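Long-range contacts in beta-lactamase (Burkholderia cenocepacia, PDB 5E2G), which probably hydrolyses beta-lactams to substituted beta-amino acids, as a member of the class-C beta-lactamase family: residues 62-67 with 220-225; 228-233 with 333-338; 235-240 with 326-331. All blocks are in the same frame, centred on the assembly; numbering follows the deposited sequence. Where two conformers were deposited one is given.

How the contacts relate
Following the chain from its N terminus, contact 1 comes first: the start of helix 64-77 meets residues 220-225, closing a long loop that is mostly helix and irregular chain. Contact 2 opens just afterwards, where helix 226-235 follows strand 223-224, and is completed at strand 332-338. Contact 3 nests inside that second loop, joining the turn after the same helix to the end of strand 321-327, the neighbour of 332-338 in the large antiparallel sheet. Phe232 of contact 2 packs on Thr66 and Leu67 of contact 1, while Val233 touches Phe326 of contact 3. Helix 226-235 therefore ties helix 64-77 to the sheet; contacts 1 and 3 do not touch.

Contact 1: 62-67 with 220-225; sequences SVSKTL and YGVRTT
Two peptide groups at the bend 220-222 receive the hydroxyl of Ser64, each in its own way. Ser64 OG stands over one face of the Tyr220-Gly221 peptide, almost straight above the carbonyl carbon, with 3.2 Å from Ser64 OG to Tyr220 C. The next peptide turns its N-H to the same oxygen: Val222 N donates to Ser64 OG at 3.0 Å, with an N-H...O angle of 156°. This buried oxygen is thus held by two bonds, one accepted from Val222 N and one donated to Gly61 O, which should fix its rotation. Its torsion puts it there, OG lying beside the backbone N and opposite the carbonyl carbon (chi1 -57°).

Ser62 and Lys65 match the SxxK pattern of serine beta-lactamases, Ser62 being the probable nucleophile by family resemblance. Ser64 lies on the same helix start but faces the 220-222 bend instead. The side chains of Ser62 and Lys65 touch Tyr148, and Ser62 also touches Lys313.

Val222 CG2 comes within 3.6 Å of Ser64 CB, and the same methyl meets Leu67 CD1 at 3.9 Å, the leucine and valine side chains being roughly perpendicular. Beyond them Leu67 is packed against Met172, Leu176 and Phe177 of helix 168-180. Val222 also bonds through its backbone to Ile60, beside the short antiparallel pairing of strands 58-59 and 223-224.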
loop_
_atom_site.group_PDB
_atom_site.type_symbol
_atom_site.label_atom_id
_atom_site.label_comp_id
_atom_site.label_asym_id
_atom_site.label_seq_id
_atom_site.Cartn_x
_atom_site.Cartn_y
_atom_site.Cartn_z
ATOM N N SER A 62 4.152 -2.808 2.371
ATOM C CA SER A 62 3.257 -3.208 1.292
ATOM C C SER A 62 2.281 -2.120 0.875
ATOM O O SER A 62 1.611 -2.277 -0.148
ATOM C CB SER A 62 2.485 -4.456 1.694
ATOM O OG SER A 62 3.348 -5.570 1.830
ATOM N N VAL A 63 2.172 -1.028 1.631
ATOM C CA VAL A 63 1.380 0.094 1.153
ATOM C C VAL A 63 2.008 0.660 -0.118
ATOM O O VAL A 63 1.318 1.284 -0.930
ATOM C CB VAL A 63 1.227 1.163 2.260
ATOM C CG1 VAL A 63 0.375 2.322 1.772
ATOM C CG2 VAL A 63 0.607 0.553 3.509
ATOM N N SER A 64 3.309 0.422 -0.325
ATOM C CA SER A 64 3.946 0.738 -1.601
ATOM C C SER A 64 3.137 0.201 -2.773
ATOM O O SER A 64 2.995 0.867 -3.798
ATOM C CB SER A 64 5.361 0.153 -1.643
ATOM O OG SER A 64 6.164 0.609 -0.572
ATOM N N LYS A 65 2.579 -1.000 -2.627
ATOM C CA LYS A 65 1.845 -1.636 -3.713
ATOM C C LYS A 65 0.603 -0.852 -4.133
ATOM O O LYS A 65 0.119 -1.041 -5.253
ATOM C CB LYS A 65 1.451 -3.050 -3.302
ATOM C CG LYS A 65 2.568 -3.852 -2.660
ATOM C CD LYS A 65 2.014 -5.094 -1.945
ATOM C CE LYS A 65 3.137 -6.001 -1.417
ATOM N NZ LYS A 65 2.602 -7.253 -0.804
ATOM N N THR A 66 0.062 0.014 -3.271
ATOM C CA THR A 66 -1.058 0.833 -3.718
ATOM C C THR A 66 -0.612 1.844 -4.764
ATOM O O THR A 66 -1.383 2.171 -5.672
ATOM C CB THR A 66 -1.742 1.547 -2.543
ATOM O OG1 THR A 66 -0.840 2.454 -1.906
ATOM C CG2 THR A 66 -2.253 0.536 -1.523
ATOM N N LEU A 67 0.633 2.329 -4.672
ATOM C CA LEU A 67 1.129 3.276 -5.666
ATOM C C LEU A 67 1.490 2.571 -6.960
ATOM O O LEU A 67 1.225 3.088 -8.050
ATOM C CB LEU A 67 2.331 4.039 -5.106
ATOM C CG LEU A 67 1.934 4.963 -3.951
ATOM C CD1 LEU A 67 3.074 5.134 -2.957
ATOM C CD2 LEU A 67 1.474 6.306 -4.490
ATOM N N TYR A 220 7.661 -2.949 -1.937
ATOM C CA TYR A 220 7.791 -2.319 -0.620
ATOM C C TYR A 220 8.830 -1.207 -0.605
ATOM O O TYR A 220 9.347 -0.895 0.473
ATOM C CB TYR A 220 8.150 -3.370 0.433
ATOM C CG TYR A 220 9.342 -4.239 0.064
ATOM C CD1 TYR A 220 9.164 -5.438 -0.621
ATOM C CD2 TYR A 220 10.646 -3.866 0.409
ATOM C CE1 TYR A 220 10.245 -6.243 -0.961
ATOM C CE2 TYR A 220 11.739 -4.672 0.077
ATOM C CZ TYR A 220 11.526 -5.862 -0.609
ATOM O OH TYR A 220 12.585 -6.674 -0.951
ATOM N N GLY A 221 9.159 -0.607 -1.742
ATOM C CA GLY A 221 10.276 0.306 -1.830
ATOM C C GLY A 221 10.004 1.736 -1.437
ATOM O O GLY A 221 10.932 2.545 -1.483
ATOM N N VAL A 222 8.780 2.080 -1.038
ATOM C CA VAL A 222 8.429 3.479 -0.812
ATOM C C VAL A 222 8.835 3.905 0.593
ATOM O O VAL A 222 8.492 3.255 1.591
ATOM C CB VAL A 222 6.931 3.729 -1.050
ATOM C CG1 VAL A 222 6.611 5.170 -0.737
ATOM C CG2 VAL A 222 6.551 3.413 -2.485
ATOM N N ARG A 223 9.584 5.001 0.661
ATOM C CA ARG A 223 9.772 5.799 1.858
ATOM C C ARG A 223 9.037 7.114 1.645
ATOM O O ARG A 223 9.071 7.668 0.544
ATOM C CB ARG A 223 11.257 6.053 2.114
ATOM C CG ARG A 223 11.975 4.987 2.942
ATOM C CD ARG A 223 11.872 3.571 2.378
ATOM N NE ARG A 223 12.511 3.406 1.078
ATOM C CZ ARG A 223 13.759 2.989 0.901
ATOM N NH1 ARG A 223 14.524 2.703 1.942
ATOM N NH2 ARG A 223 14.246 2.862 -0.324
ATOM N N THR A 224 8.350 7.609 2.672
ATOM C CA THR A 224 7.521 8.796 2.478
ATOM C C THR A 224 7.213 9.436 3.825
ATOM O O THR A 224 7.531 8.890 4.885
ATOM C CB THR A 224 6.229 8.450 1.714
ATOM O OG1 THR A 224 5.464 9.640 1.473
ATOM C CG2 THR A 224 5.384 7.459 2.497
ATOM N N THR A 225 6.601 10.617 3.764
ATOM C CA THR A 225 6.140 11.347 4.936
ATOM C C THR A 225 4.646 11.133 5.136
ATOM O O THR A 225 3.931 10.679 4.239
ATOM C CB THR A 225 6.406 12.848 4.808
ATOM O OG1 THR A 225 5.598 13.380 3.756
ATOM C CG2 THR A 225 7.855 13.110 4.504
#

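Contact 2: 228-233 with 333-338; sequences DLLRFV and GIVMLA
Val335 presents its two methyls to different parts of helix 228-233; side chains meet by apolar contact alone, with no hydrogen bond across. Among the methyl contacts, CG1 of Val335 serves Leu229, lying 3.7 Å from Leu229 CD2 and packing against Leu229 CB as well. CG2 of Val335 takes the next turn, 3.8 Å from Val233 CG2, where the two valines lie alongside one another, pointing opposite ways. Leu230 adds its CD1 from the flank, 4.1 Å from Val335 CG2. Leu229 already faces the strand from its place on the helix; with CG roughly anti to the backbone N (chi1 -155°), its CD2 is set between Val335 and the next inward-facing strand residue, 3.7 Å from Leu337 CD2.

Contacts between side chain and backbone are fewer. Val335 CG2 sits 3.9 Å from Leu230 N, and Val233 CG1 lies 4.4 Å from Gly333 CA, where the strand shows only bare backbone to the helix.

The helix segment runs roughly against the strand, at 153°, their axes approaching to 8.4 Å. This is a helix laid on one face of the large antiparallel sheet: strand 332-338 lies between 25-32 and 321-327, and Leu230 reaches Val31 of the former while Leu229 and Val233 touch Val324 of the latter. Another side of the helix packs on helix 64-77 through Phe232.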
loop_
_atom_site.group_PDB
_atom_site.type_symbol
_atom_site.label_atom_id
_atom_site.label_comp_id
_atom_site.label_asym_id
_atom_site.label_seq_id
_atom_site.Cartn_x
_atom_site.Cartn_y
_atom_site.Cartn_z
ATOM N N ASP A 228 2.673 13.347 2.633
ATOM C CA ASP A 228 2.578 12.863 1.258
ATOM C C ASP A 228 1.606 11.698 1.145
ATOM O O ASP A 228 0.787 11.651 0.216
ATOM C CB ASP A 228 3.956 12.453 0.743
ATOM C CG ASP A 228 4.740 13.621 0.159
ATOM O OD1 ASP A 228 4.371 14.793 0.385
ATOM O OD2 ASP A 228 5.740 13.358 -0.530
ATOM N N LEU A 229 1.683 10.743 2.072
ATOM C CA LEU A 229 0.732 9.636 2.057
ATOM C C LEU A 229 -0.690 10.146 2.254
ATOM O O LEU A 229 -1.635 9.647 1.633
ATOM C CB LEU A 229 1.098 8.617 3.136
ATOM C CG LEU A 229 0.626 7.188 2.890
ATOM C CD1 LEU A 229 0.933 6.797 1.457
ATOM C CD2 LEU A 229 1.302 6.236 3.851
ATOM N N LEU A 230 -0.852 11.167 3.092
ATOM C CA LEU A 230 -2.163 11.772 3.279
ATOM C C LEU A 230 -2.668 12.389 1.984
ATOM O O LEU A 230 -3.851 12.273 1.652
ATOM C CB LEU A 230 -2.097 12.824 4.387
ATOM C CG LEU A 230 -3.449 13.316 4.894
ATOM C CD1 LEU A 230 -4.285 12.125 5.383
ATOM C CD2 LEU A 230 -3.248 14.353 5.991
ATOM N N ARG A 231 -1.785 13.062 1.242
ATOM C CA ARG A 231 -2.201 13.681 -0.012
ATOM C C ARG A 231 -2.667 12.626 -1.008
ATOM O O ARG A 231 -3.621 12.848 -1.759
ATOM C CB ARG A 231 -1.055 14.518 -0.575
ATOM C CG ARG A 231 -1.464 15.426 -1.705
ATOM C CD ARG A 231 -0.400 16.467 -2.021
ATOM N NE ARG A 231 -0.822 17.323 -3.130
ATOM C CZ ARG A 231 -1.644 18.361 -3.002
ATOM N NH1 ARG A 231 -2.128 18.681 -1.816
ATOM N NH2 ARG A 231 -1.983 19.081 -4.061
ATOM N N PHE A 232 -2.015 11.462 -1.009
ATOM C CA PHE A 232 -2.469 10.336 -1.820
ATOM C C PHE A 232 -3.874 9.891 -1.414
ATOM O O PHE A 232 -4.737 9.664 -2.270
ATOM C CB PHE A 232 -1.459 9.200 -1.685
ATOM C CG PHE A 232 -1.720 8.011 -2.576
ATOM C CD1 PHE A 232 -2.002 8.169 -3.922
ATOM C CD2 PHE A 232 -1.620 6.728 -2.069
ATOM C CE1 PHE A 232 -2.220 7.067 -4.743
ATOM C CE2 PHE A 232 -1.838 5.614 -2.887
ATOM C CZ PHE A 232 -2.134 5.790 -4.224
ATOM N N VAL A 233 -4.129 9.788 -0.106
ATOM C CA VAL A 233 -5.468 9.462 0.387
ATOM C C VAL A 233 -6.487 10.486 -0.099
ATOM O O VAL A 233 -7.590 10.129 -0.525
ATOM C CB VAL A 233 -5.453 9.358 1.925
ATOM C CG1 VAL A 233 -6.871 9.311 2.493
ATOM C CG2 VAL A 233 -4.654 8.135 2.359
ATOM N N GLY A 333 -10.261 10.243 6.362
ATOM C CA GLY A 333 -9.238 9.219 6.220
ATOM C C GLY A 333 -8.135 9.383 7.241
ATOM O O GLY A 333 -7.980 10.448 7.843
ATOM N N ILE A 334 -7.355 8.311 7.417
ATOM C CA ILE A 334 -6.249 8.288 8.371
ATOM C C ILE A 334 -5.032 7.636 7.727
ATOM O O ILE A 334 -5.158 6.706 6.922
ATOM C CB ILE A 334 -6.621 7.553 9.681
ATOM C CG1 ILE A 334 -5.505 7.688 10.720
ATOM C CG2 ILE A 334 -6.877 6.089 9.428
ATOM C CD1 ILE A 334 -5.904 7.248 12.126
ATOM N N VAL A 335 -3.852 8.134 8.092
ATOM C CA VAL A 335 -2.564 7.542 7.757
ATOM C C VAL A 335 -1.792 7.361 9.059
ATOM O O VAL A 335 -1.686 8.303 9.849
ATOM C CB VAL A 335 -1.783 8.435 6.769
ATOM C CG1 VAL A 335 -0.352 7.986 6.639
ATOM C CG2 VAL A 335 -2.477 8.443 5.426
HETATM N N MSE A 336 -1.283 6.160 9.301
HETATM C CA MSE A 336 -0.509 5.920 10.508
HETATM C C MSE A 336 0.858 5.364 10.171
HETATM O O MSE A 336 0.959 4.296 9.584
HETATM C CB MSE A 336 -1.237 4.956 11.438
HETATM C CG MSE A 336 -2.625 5.410 11.848
HETATM SE SE MSE A 336 -3.650 4.011 12.779
HETATM C CE MSE A 336 -2.285 3.434 14.041
ATOM N N LEU A 337 1.915 6.076 10.547
ATOM C CA LEU A 337 3.280 5.648 10.277
ATOM C C LEU A 337 4.026 5.552 11.593
ATOM O O LEU A 337 4.010 6.497 12.381
ATOM C CB LEU A 337 4.006 6.613 9.337
ATOM C CG LEU A 337 3.219 7.180 8.159
ATOM C CD1 LEU A 337 4.097 8.101 7.355
ATOM C CD2 LEU A 337 2.718 6.074 7.296
ATOM N N ALA A 338 4.679 4.420 11.824
ATOM C CA ALA A 338 5.408 4.194 13.061
ATOM C C ALA A 338 6.737 3.538 12.737
ATOM O O ALA A 338 6.800 2.637 11.897
ATOM C CB ALA A 338 4.608 3.317 14.028
#

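Contact 3: 235-240 with 326-331; sequences ANMGMI and FVPAKR
Met237, a selenomethionine, slides alongside the Phe326 ring with its chain running the opposite way, and this is the densely filled part of the contact. Its CG approaches the ring obliquely, 3.6 Å from Phe326 CD2. The selenium makes a Met-aromatic contact, 5.2 Å from the ring centroid and 70° off the ring normal. The same SE also settles against the strand end, 3.7 Å from Pro328 CA. Asn236 fills the space further along the ring: its CB lies 3.6 Å from Phe326 CZ, and its amide plane is turned 54° from the ring. That amide is occupied elsewhere, OD1 with His254 NE2 and ND2 with Phe232 O. The Phe326 ring also meets Trp269 edge-to-face.

The side formed by Met239 and Arg331 is more open overall. Met239 is also a selenomethionine, and its chain, extended beyond CG, brings the terminal methyl rather than SE to the arginine. That methyl is pressed unusually close, Met239 CE being 3.3 Å from Arg331 CB, and so short a distance may reflect some uncertainty in position. The arginine's charged end leads away to a salt bridge between NH1 and Asp33. Here a water joins the backbones, donating to Met237 O at 3.1 Å and to Pro328 O at 3.0 Å.

The 235-240 chain owes its shape to a Schellman motif that ends helix 226-235, with Gly238 at C-prime and Met239 N bonded to Gln234 O. Facing it is the turn leading out of strand 321-327. With no direct hydrogen bond between the segments, the contact rests mainly on apolar packing, and the polar link found between them is the water.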
loop_
_atom_site.group_PDB
_atom_site.type_symbol
_atom_site.label_atom_id
_atom_site.label_comp_id
_atom_site.label_asym_id
_atom_site.label_seq_id
_atom_site.Cartn_x
_atom_site.Cartn_y
_atom_site.Cartn_z
ATOM N N ALA A 235 -6.235 12.249 -2.839
ATOM C CA ALA A 235 -6.400 11.970 -4.263
ATOM C C ALA A 235 -7.324 10.775 -4.489
ATOM O O ALA A 235 -8.141 10.777 -5.419
ATOM C CB ALA A 235 -5.036 11.739 -4.910
ATOM N N ASN A 236 -7.232 9.754 -3.633
ATOM C CA ASN A 236 -8.125 8.603 -3.724
ATOM C C ASN A 236 -9.566 8.933 -3.365
ATOM O O ASN A 236 -10.433 8.063 -3.508
ATOM C CB ASN A 236 -7.611 7.467 -2.842
ATOM C CG ASN A 236 -6.586 6.600 -3.558
ATOM O OD1 ASN A 236 -6.934 5.601 -4.176
ATOM N ND2 ASN A 236 -5.318 6.993 -3.489
HETATM N N MSE A 237 -9.845 10.155 -2.919
HETATM C CA MSE A 237 -11.221 10.597 -2.746
HETATM C C MSE A 237 -11.534 11.792 -3.651
HETATM O O MSE A 237 -12.554 12.457 -3.480
HETATM C CB MSE A 237 -11.481 10.932 -1.281
HETATM C CG MSE A 237 -11.215 9.764 -0.351
HETATM SE SE MSE A 237 -11.751 10.094 1.491
HETATM C CE MSE A 237 -10.340 11.340 2.006
ATOM N N GLY A 238 -10.641 12.054 -4.608
ATOM C CA GLY A 238 -10.888 13.025 -5.659
ATOM C C GLY A 238 -10.797 14.477 -5.249
ATOM O O GLY A 238 -11.425 15.330 -5.881
HETATM N N MSE A 239 -10.002 14.792 -4.233
HETATM C CA MSE A 239 -10.055 16.110 -3.619
HETATM C C MSE A 239 -9.010 17.110 -4.058
HETATM O O MSE A 239 -9.113 18.276 -3.692
HETATM C CB MSE A 239 -9.940 15.976 -2.105
HETATM C CG MSE A 239 -11.090 15.274 -1.463
HETATM SE SE MSE A 239 -10.669 14.747 0.357
HETATM C CE MSE A 239 -12.442 14.203 0.855
ATOM N N ILE A 240 -7.988 16.703 -4.809
ATOM C CA ILE A 240 -6.877 17.634 -4.983
ATOM C C ILE A 240 -6.533 17.943 -6.438
ATOM O O ILE A 240 -5.374 18.237 -6.750
ATOM C CB ILE A 240 -5.628 17.129 -4.241
ATOM C CG1 ILE A 240 -5.244 15.738 -4.722
ATOM C CG2 ILE A 240 -5.832 17.158 -2.727
ATOM C CD1 ILE A 240 -3.827 15.413 -4.387
ATOM N N PHE A 326 -9.686 4.912 4.540
ATOM C CA PHE A 326 -10.470 6.098 4.218
ATOM C C PHE A 326 -11.847 5.686 3.713
ATOM O O PHE A 326 -12.076 4.534 3.342
ATOM C CB PHE A 326 -9.741 6.989 3.199
ATOM C CG PHE A 326 -9.413 6.303 1.909
ATOM C CD1 PHE A 326 -8.307 5.475 1.808
ATOM C CD2 PHE A 326 -10.208 6.493 0.791
ATOM C CE1 PHE A 326 -8.008 4.841 0.617
ATOM C CE2 PHE A 326 -9.909 5.861 -0.402
ATOM C CZ PHE A 326 -8.809 5.037 -0.488
ATOM N N VAL A 327 -12.770 6.643 3.748
ATOM C CA VAL A 327 -14.164 6.423 3.361
ATOM C C VAL A 327 -14.547 7.524 2.383
ATOM O O VAL A 327 -14.908 8.626 2.815
ATOM C CB VAL A 327 -15.108 6.412 4.580
ATOM C CG1 VAL A 327 -16.531 6.155 4.142
ATOM C CG2 VAL A 327 -14.688 5.371 5.605
ATOM N N PRO A 328 -14.477 7.285 1.071
ATOM C CA PRO A 328 -14.736 8.377 0.112
ATOM C C PRO A 328 -16.057 9.108 0.326
ATOM O O PRO A 328 -16.098 10.340 0.225
ATOM C CB PRO A 328 -14.695 7.653 -1.241
ATOM C CG PRO A 328 -13.786 6.490 -1.012
ATOM C CD PRO A 328 -14.050 6.043 0.401
ATOM N N ALA A 329 -17.135 8.385 0.638
ATOM C CA ALA A 329 -18.435 9.027 0.789
ATOM C C ALA A 329 -18.453 10.002 1.953
ATOM O O ALA A 329 -19.169 11.007 1.900
ATOM C CB ALA A 329 -19.529 7.975 0.973
ATOM N N LYS A 330 -17.679 9.731 3.007
ATOM C CA LYS A 330 -17.648 10.580 4.196
ATOM C C LYS A 330 -16.506 11.588 4.186
ATOM O O LYS A 330 -16.450 12.445 5.079
ATOM C CB LYS A 330 -17.556 9.722 5.466
ATOM C CG LYS A 330 -18.769 8.828 5.708
ATOM C CD LYS A 330 -19.813 9.474 6.618
ATOM C CE LYS A 330 -19.461 9.300 8.096
ATOM N NZ LYS A 330 -20.562 9.754 9.000
ATOM N N ARG A 331 -15.592 11.495 3.218
ATOM C CA ARG A 331 -14.547 12.491 3.029
ATOM C C ARG A 331 -13.598 12.541 4.221
ATOM O O ARG A 331 -13.100 13.604 4.590
ATOM C CB ARG A 331 -15.156 13.866 2.753
ATOM C CG ARG A 331 -16.094 13.868 1.560
ATOM C CD ARG A 331 -16.706 15.228 1.339
ATOM N NE ARG A 331 -15.687 16.235 1.051
ATOM C CZ ARG A 331 -15.291 17.172 1.912
ATOM N NH1 ARG A 331 -15.835 17.238 3.122
ATOM N NH2 ARG A 331 -14.355 18.048 1.557
HETATM O O HOH W 1 -15.281 11.917 -2.201
#